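Local coordinates for uncharacterized protein (Clostridium leptum, PDB 4PW1) that is of unknown function but folds as a nine-stranded antiparallel sheet surrounded by helices and assembles with a second copy of itself, at residues N220-M234 / I237-K251. Residues are numbered along the deposited sequence; the frame is centred on the assembly and turned at random.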
loop_
_atom_site.group_PDB
_atom_site.type_symbol
_atom_site.label_atom_id
_atom_site.label_comp_id
_atom_site.label_asym_id
_atom_site.label_seq_id
_atom_site.Cartn_x
_atom_site.Cartn_y
_atom_site.Cartn_z
ATOM N N ASN B 220 3.352 10.106 -8.240
ATOM C CA ASN B 220 3.008 11.179 -9.169
ATOM C C ASN B 220 1.565 11.089 -9.717
ATOM O O ASN B 220 1.218 11.810 -10.627
ATOM C CB ASN B 220 4.018 11.272 -10.347
ATOM C CG ASN B 220 4.054 12.668 -10.990
ATOM O OD1 ASN B 220 4.050 13.674 -10.292
ATOM N ND2 ASN B 220 4.052 12.729 -12.317
ATOM N N HIS B 221 0.733 10.258 -9.101
ATOM C CA HIS B 221 -0.674 10.167 -9.436
ATOM C C HIS B 221 -1.543 10.424 -8.269
ATOM O O HIS B 221 -1.117 10.331 -7.102
ATOM C CB HIS B 221 -0.972 8.777 -9.992
ATOM C CG HIS B 221 -0.309 8.533 -11.287
ATOM N ND1 HIS B 221 0.943 7.975 -11.383
ATOM C CD2 HIS B 221 -0.681 8.844 -12.547
ATOM C CE1 HIS B 221 1.297 7.920 -12.651
ATOM N NE2 HIS B 221 0.329 8.443 -13.375
ATOM N N ILE B 222 -2.791 10.765 -8.563
ATOM C CA ILE B 222 -3.833 10.748 -7.550
ATOM C C ILE B 222 -4.631 9.462 -7.692
ATOM O O ILE B 222 -5.104 9.106 -8.810
ATOM C CB ILE B 222 -4.743 11.960 -7.645
ATOM C CG1 ILE B 222 -3.921 13.220 -7.410
ATOM C CG2 ILE B 222 -5.926 11.878 -6.646
ATOM C CD1 ILE B 222 -4.710 14.503 -7.638
ATOM N N TYR B 223 -4.796 8.776 -6.564
ATOM C CA TYR B 223 -5.637 7.558 -6.492
ATOM C C TYR B 223 -6.995 7.948 -5.936
ATOM O O TYR B 223 -7.120 8.344 -4.790
ATOM C CB TYR B 223 -4.982 6.494 -5.608
ATOM C CG TYR B 223 -3.839 5.747 -6.262
ATOM C CD1 TYR B 223 -3.097 6.292 -7.266
ATOM C CD2 TYR B 223 -3.454 4.498 -5.802
ATOM C CE1 TYR B 223 -2.043 5.607 -7.851
ATOM C CE2 TYR B 223 -2.403 3.816 -6.376
ATOM C CZ TYR B 223 -1.725 4.373 -7.421
ATOM O OH TYR B 223 -0.671 3.725 -7.957
ATOM N N ALA B 224 -8.009 7.880 -6.782
ATOM C CA ALA B 224 -9.371 8.204 -6.406
ATOM C C ALA B 224 -10.055 6.921 -6.001
ATOM O O ALA B 224 -10.144 5.987 -6.793
ATOM C CB ALA B 224 -10.084 8.810 -7.585
HETATM N N MSE B 225 -10.551 6.874 -4.783
HETATM C CA MSE B 225 -10.938 5.616 -4.178
HETATM C C MSE B 225 -12.406 5.616 -3.903
HETATM O O MSE B 225 -12.995 6.602 -3.397
HETATM C CB MSE B 225 -10.149 5.401 -2.871
HETATM C CG MSE B 225 -8.656 5.271 -3.190
HETATM SE SE MSE B 225 -7.620 5.808 -1.566
HETATM C CE MSE B 225 -8.811 5.205 -0.181
ATOM N N TYR B 226 -13.014 4.495 -4.207
ATOM C CA TYR B 226 -14.444 4.347 -4.005
ATOM C C TYR B 226 -14.704 2.963 -3.497
ATOM O O TYR B 226 -14.058 2.029 -3.936
ATOM C CB TYR B 226 -15.185 4.496 -5.337
ATOM C CG TYR B 226 -14.957 5.816 -5.970
ATOM C CD1 TYR B 226 -13.877 6.018 -6.811
ATOM C CD2 TYR B 226 -15.816 6.865 -5.738
ATOM C CE1 TYR B 226 -13.650 7.248 -7.378
ATOM C CE2 TYR B 226 -15.591 8.101 -6.296
ATOM C CZ TYR B 226 -14.487 8.287 -7.111
ATOM O OH TYR B 226 -14.231 9.508 -7.703
ATOM N N SER B 227 -15.671 2.806 -2.609
ATOM C CA SER B 227 -15.991 1.455 -2.120
ATOM C C SER B 227 -17.415 1.362 -1.624
ATOM O O SER B 227 -18.039 2.369 -1.357
ATOM C CB SER B 227 -15.002 1.041 -1.023
ATOM O OG SER B 227 -15.009 1.972 0.009
ATOM N N ASN B 228 -17.946 0.155 -1.505
ATOM C CA ASN B 228 -19.286 0.000 -0.934
ATOM C C ASN B 228 -19.224 -0.880 0.294
ATOM O O ASN B 228 -18.185 -1.466 0.592
ATOM C CB ASN B 228 -20.282 -0.523 -1.984
ATOM C CG ASN B 228 -20.032 -1.969 -2.378
ATOM O OD1 ASN B 228 -19.380 -2.744 -1.666
ATOM N ND2 ASN B 228 -20.524 -2.329 -3.545
ATOM N N ASP B 229 -20.345 -0.980 1.001
ATOM C CA ASP B 229 -20.421 -1.742 2.260
ATOM C C ASP B 229 -20.095 -3.221 2.094
ATOM O O ASP B 229 -19.579 -3.849 3.007
ATOM C CB ASP B 229 -21.825 -1.628 2.867
ATOM C CG ASP B 229 -22.208 -0.198 3.195
ATOM O OD1 ASP B 229 -21.316 0.586 3.577
ATOM O OD2 ASP B 229 -23.406 0.137 3.076
ATOM N N GLY B 230 -20.413 -3.769 0.930
ATOM C CA GLY B 230 -20.229 -5.183 0.651
ATOM C C GLY B 230 -18.833 -5.634 0.266
ATOM O O GLY B 230 -18.677 -6.756 -0.198
ATOM N N GLY B 231 -17.814 -4.796 0.434
ATOM C CA GLY B 231 -16.434 -5.235 0.125
ATOM C C GLY B 231 -15.920 -4.939 -1.286
ATOM O O GLY B 231 -14.712 -5.051 -1.540
ATOM N N THR B 232 -16.801 -4.535 -2.201
ATOM C CA THR B 232 -16.358 -4.091 -3.544
ATOM C C THR B 232 -15.639 -2.748 -3.469
ATOM O O THR B 232 -16.103 -1.826 -2.814
ATOM C CB THR B 232 -17.531 -3.959 -4.503
ATOM O OG1 THR B 232 -18.146 -5.222 -4.626
ATOM C CG2 THR B 232 -17.066 -3.481 -5.894
ATOM N N SER B 233 -14.494 -2.630 -4.108
ATOM C CA SER B 233 -13.826 -1.356 -4.099
ATOM C C SER B 233 -13.063 -1.123 -5.387
ATOM O O SER B 233 -12.723 -2.056 -6.130
ATOM C CB SER B 233 -12.916 -1.247 -2.847
ATOM O OG SER B 233 -11.799 -2.080 -2.978
HETATM N N MSE B 234 -12.784 0.141 -5.644
HETATM C CA MSE B 234 -12.057 0.496 -6.830
HETATM C C MSE B 234 -11.178 1.670 -6.593
HETATM O O MSE B 234 -11.419 2.478 -5.693
HETATM C CB MSE B 234 -13.092 0.703 -7.927
HETATM C CG MSE B 234 -12.562 1.591 -9.017
HETATM SE SE MSE B 234 -13.898 1.735 -10.477
HETATM C CE MSE B 234 -14.868 2.887 -9.454
ATOM N N ILE B 237 -6.939 5.770 -11.252
ATOM C CA ILE B 237 -5.610 6.344 -11.215
ATOM C C ILE B 237 -5.549 7.556 -12.114
ATOM O O ILE B 237 -5.625 7.429 -13.355
ATOM C CB ILE B 237 -4.552 5.319 -11.703
ATOM C CG1 ILE B 237 -4.647 4.050 -10.866
ATOM C CG2 ILE B 237 -3.154 5.914 -11.677
ATOM C CD1 ILE B 237 -3.810 2.928 -11.429
ATOM N N TYR B 238 -5.468 8.723 -11.486
ATOM C CA TYR B 238 -5.516 9.998 -12.185
ATOM C C TYR B 238 -4.133 10.596 -12.334
ATOM O O TYR B 238 -3.388 10.690 -11.343
ATOM C CB TYR B 238 -6.419 10.956 -11.434
ATOM C CG TYR B 238 -6.693 12.274 -12.128
ATOM C CD1 TYR B 238 -7.631 12.357 -13.164
ATOM C CD2 TYR B 238 -6.088 13.455 -11.702
ATOM C CE1 TYR B 238 -7.934 13.558 -13.756
ATOM C CE2 TYR B 238 -6.390 14.669 -12.305
ATOM C CZ TYR B 238 -7.309 14.707 -13.337
ATOM O OH TYR B 238 -7.638 15.899 -13.932
ATOM N N SER B 239 -3.809 10.999 -13.562
ATOM C CA SER B 239 -2.611 11.765 -13.837
ATOM C C SER B 239 -2.910 13.283 -13.784
ATOM O O SER B 239 -3.717 13.790 -14.577
ATOM C CB SER B 239 -2.063 11.431 -15.201
ATOM O OG SER B 239 -1.122 12.405 -15.575
ATOM N N PRO B 240 -2.281 14.010 -12.844
ATOM C CA PRO B 240 -2.445 15.457 -12.802
ATOM C C PRO B 240 -1.759 16.133 -14.002
ATOM O O PRO B 240 -2.171 17.182 -14.405
ATOM C CB PRO B 240 -1.776 15.859 -11.470
ATOM C CG PRO B 240 -0.749 14.795 -11.260
ATOM C CD PRO B 240 -1.430 13.537 -11.747
ATOM N N ILE B 241 -0.768 15.497 -14.612
ATOM C CA ILE B 241 -0.131 16.063 -15.783
ATOM C C ILE B 241 -1.076 15.950 -17.007
ATOM O O ILE B 241 -1.323 16.948 -17.690
ATOM C CB ILE B 241 1.197 15.351 -16.072
ATOM C CG1 ILE B 241 2.120 15.396 -14.829
ATOM C CG2 ILE B 241 1.858 15.961 -17.286
ATOM C CD1 ILE B 241 2.340 16.784 -14.268
ATOM N N GLU B 242 -1.603 14.751 -17.262
ATOM C CA GLU B 242 -2.517 14.532 -18.391
ATOM C C GLU B 242 -3.932 14.972 -18.133
ATOM O O GLU B 242 -4.718 15.055 -19.059
ATOM C CB GLU B 242 -2.521 13.072 -18.836
ATOM C CG GLU B 242 -1.118 12.550 -19.140
ATOM C CD GLU B 242 -1.100 11.205 -19.890
ATOM O OE1 GLU B 242 -2.178 10.723 -20.326
ATOM O OE2 GLU B 242 -0.015 10.600 -19.996
ATOM N N GLU B 243 -4.272 15.234 -16.879
ATOM C CA GLU B 243 -5.642 15.569 -16.494
ATOM C C GLU B 243 -6.659 14.518 -16.972
ATOM O O GLU B 243 -7.726 14.837 -17.484
ATOM C CB GLU B 243 -6.002 16.967 -16.975
ATOM C CG GLU B 243 -5.071 18.026 -16.379
ATOM C CD GLU B 243 -5.673 19.420 -16.469
ATOM O OE1 GLU B 243 -5.642 19.999 -17.562
ATOM O OE2 GLU B 243 -6.237 19.895 -15.461
ATOM N N ARG B 244 -6.327 13.257 -16.752
ATOM C CA ARG B 244 -7.259 12.197 -17.033
ATOM C C ARG B 244 -6.905 10.947 -16.255
ATOM O O ARG B 244 -5.800 10.833 -15.693
ATOM C CB ARG B 244 -7.255 11.878 -18.524
ATOM C CG ARG B 244 -5.920 11.436 -19.055
ATOM C CD ARG B 244 -6.172 10.441 -20.167
ATOM N NE ARG B 244 -4.942 9.931 -20.701
ATOM C CZ ARG B 244 -4.817 8.781 -21.373
ATOM N NH1 ARG B 244 -5.872 8.007 -21.621
ATOM N NH2 ARG B 244 -3.605 8.400 -21.784
ATOM N N PHE B 245 -7.853 10.028 -16.208
ATOM C CA PHE B 245 -7.613 8.723 -15.651
ATOM C C PHE B 245 -6.758 7.867 -16.581
ATOM O O PHE B 245 -7.033 7.754 -17.779
ATOM C CB PHE B 245 -8.929 8.058 -15.291
ATOM C CG PHE B 245 -9.649 8.724 -14.153
ATOM C CD1 PHE B 245 -9.070 8.778 -12.886
ATOM C CD2 PHE B 245 -10.915 9.254 -14.321
ATOM C CE1 PHE B 245 -9.751 9.375 -11.832
ATOM C CE2 PHE B 245 -11.585 9.854 -13.286
ATOM C CZ PHE B 245 -11.007 9.941 -12.029
ATOM N N VAL B 246 -5.652 7.337 -16.052
ATOM C CA VAL B 246 -4.761 6.510 -16.846
ATOM C C VAL B 246 -4.822 5.042 -16.456
ATOM O O VAL B 246 -4.085 4.228 -16.976
ATOM C CB VAL B 246 -3.310 7.029 -16.817
ATOM C CG1 VAL B 246 -3.248 8.421 -17.430
ATOM C CG2 VAL B 246 -2.782 7.047 -15.393
ATOM N N GLY B 247 -5.696 4.708 -15.533
ATOM C CA GLY B 247 -5.861 3.340 -15.100
ATOM C C GLY B 247 -6.906 3.154 -14.045
ATOM O O GLY B 247 -7.492 4.120 -13.560
ATOM N N PHE B 248 -7.131 1.897 -13.676
ATOM C CA PHE B 248 -8.015 1.545 -12.618
ATOM C C PHE B 248 -7.708 0.167 -12.075
ATOM O O PHE B 248 -7.028 -0.617 -12.707
ATOM C CB PHE B 248 -9.496 1.565 -13.055
ATOM C CG PHE B 248 -9.888 0.385 -13.905
ATOM C CD1 PHE B 248 -9.650 0.383 -15.266
ATOM C CD2 PHE B 248 -10.499 -0.734 -13.341
ATOM C CE1 PHE B 248 -9.998 -0.720 -16.048
ATOM C CE2 PHE B 248 -10.828 -1.846 -14.119
ATOM C CZ PHE B 248 -10.568 -1.830 -15.481
ATOM N N SER B 249 -8.247 -0.099 -10.887
ATOM C CA SER B 249 -8.200 -1.390 -10.225
ATOM C C SER B 249 -9.589 -1.594 -9.685
ATOM O O SER B 249 -10.112 -0.712 -8.991
ATOM C CB SER B 249 -7.232 -1.374 -9.030
ATOM O OG SER B 249 -7.401 -2.551 -8.230
ATOM N N LEU B 250 -10.175 -2.747 -9.961
ATOM C CA LEU B 250 -11.510 -3.086 -9.456
ATOM C C LEU B 250 -11.485 -4.429 -8.757
ATOM O O LEU B 250 -11.025 -5.419 -9.321
ATOM C CB LEU B 250 -12.517 -3.146 -10.622
ATOM C CG LEU B 250 -13.904 -3.696 -10.260
ATOM C CD1 LEU B 250 -14.575 -2.756 -9.303
ATOM C CD2 LEU B 250 -14.757 -3.914 -11.508
ATOM N N LYS B 251 -11.913 -4.449 -7.504
ATOM C CA LYS B 251 -11.986 -5.682 -6.735
ATOM C C LYS B 251 -13.420 -5.904 -6.245
ATOM O O LYS B 251 -13.914 -5.141 -5.420
ATOM C CB LYS B 251 -11.077 -5.608 -5.518
ATOM C CG LYS B 251 -11.123 -6.868 -4.679
ATOM C CD LYS B 251 -10.253 -6.713 -3.434
ATOM C CE LYS B 251 -10.268 -7.982 -2.635
ATOM N NZ LYS B 251 -9.062 -7.992 -1.793
HETATM O O HOH W 1 0.903 11.903 -13.432
#
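The CG2 methyl of I237 touches two rings of the neighbouring strand, 3.9 Å from CG of H221 and 4.0 Å from CE1 of Y223. I237 and Y223, a non-hydrogen-bonded pair, lie side by side and point the same way. H221 has its CG beside the backbone N (chi1 -66°), which carries the imidazole to V246, whose side chain it crosses at about a right angle, H221 NE2 lying 4.0 Å from V246 CG2. The edge of that ring faces Y238 O, and its ND1 bonds back to D219 O. A224 CB meets the F245 ring, which also touches A173 and meets F174 edge-to-face, both of helix 173-190. Near the chain end, L250 CD1 packs on CB of selenomethionine M234.

Two hydrogen-bonded antiparallel pairs tie the backbones: I222 with Y238 joins 221-227 to 233-239, Y238 N to I222 O being 2.7 Å, and S233 with K251 joins 233-239 to 244-251, K251 N to S233 O being nearly straight at 175°. At the outer end P240 CD leans on N220 O, and one water links N220 O to S239 OG. The same hydroxyl takes E242 N in an ST motif, while R244 grips E242 OE1 side-on through NE and NH2. At the other end S233 OG is hydrogen-bonded to S22 OG of the second subunit. Two successive hairpins thus form an antiparallel meander, with a classic bulge at V246 and G247 opposite I237.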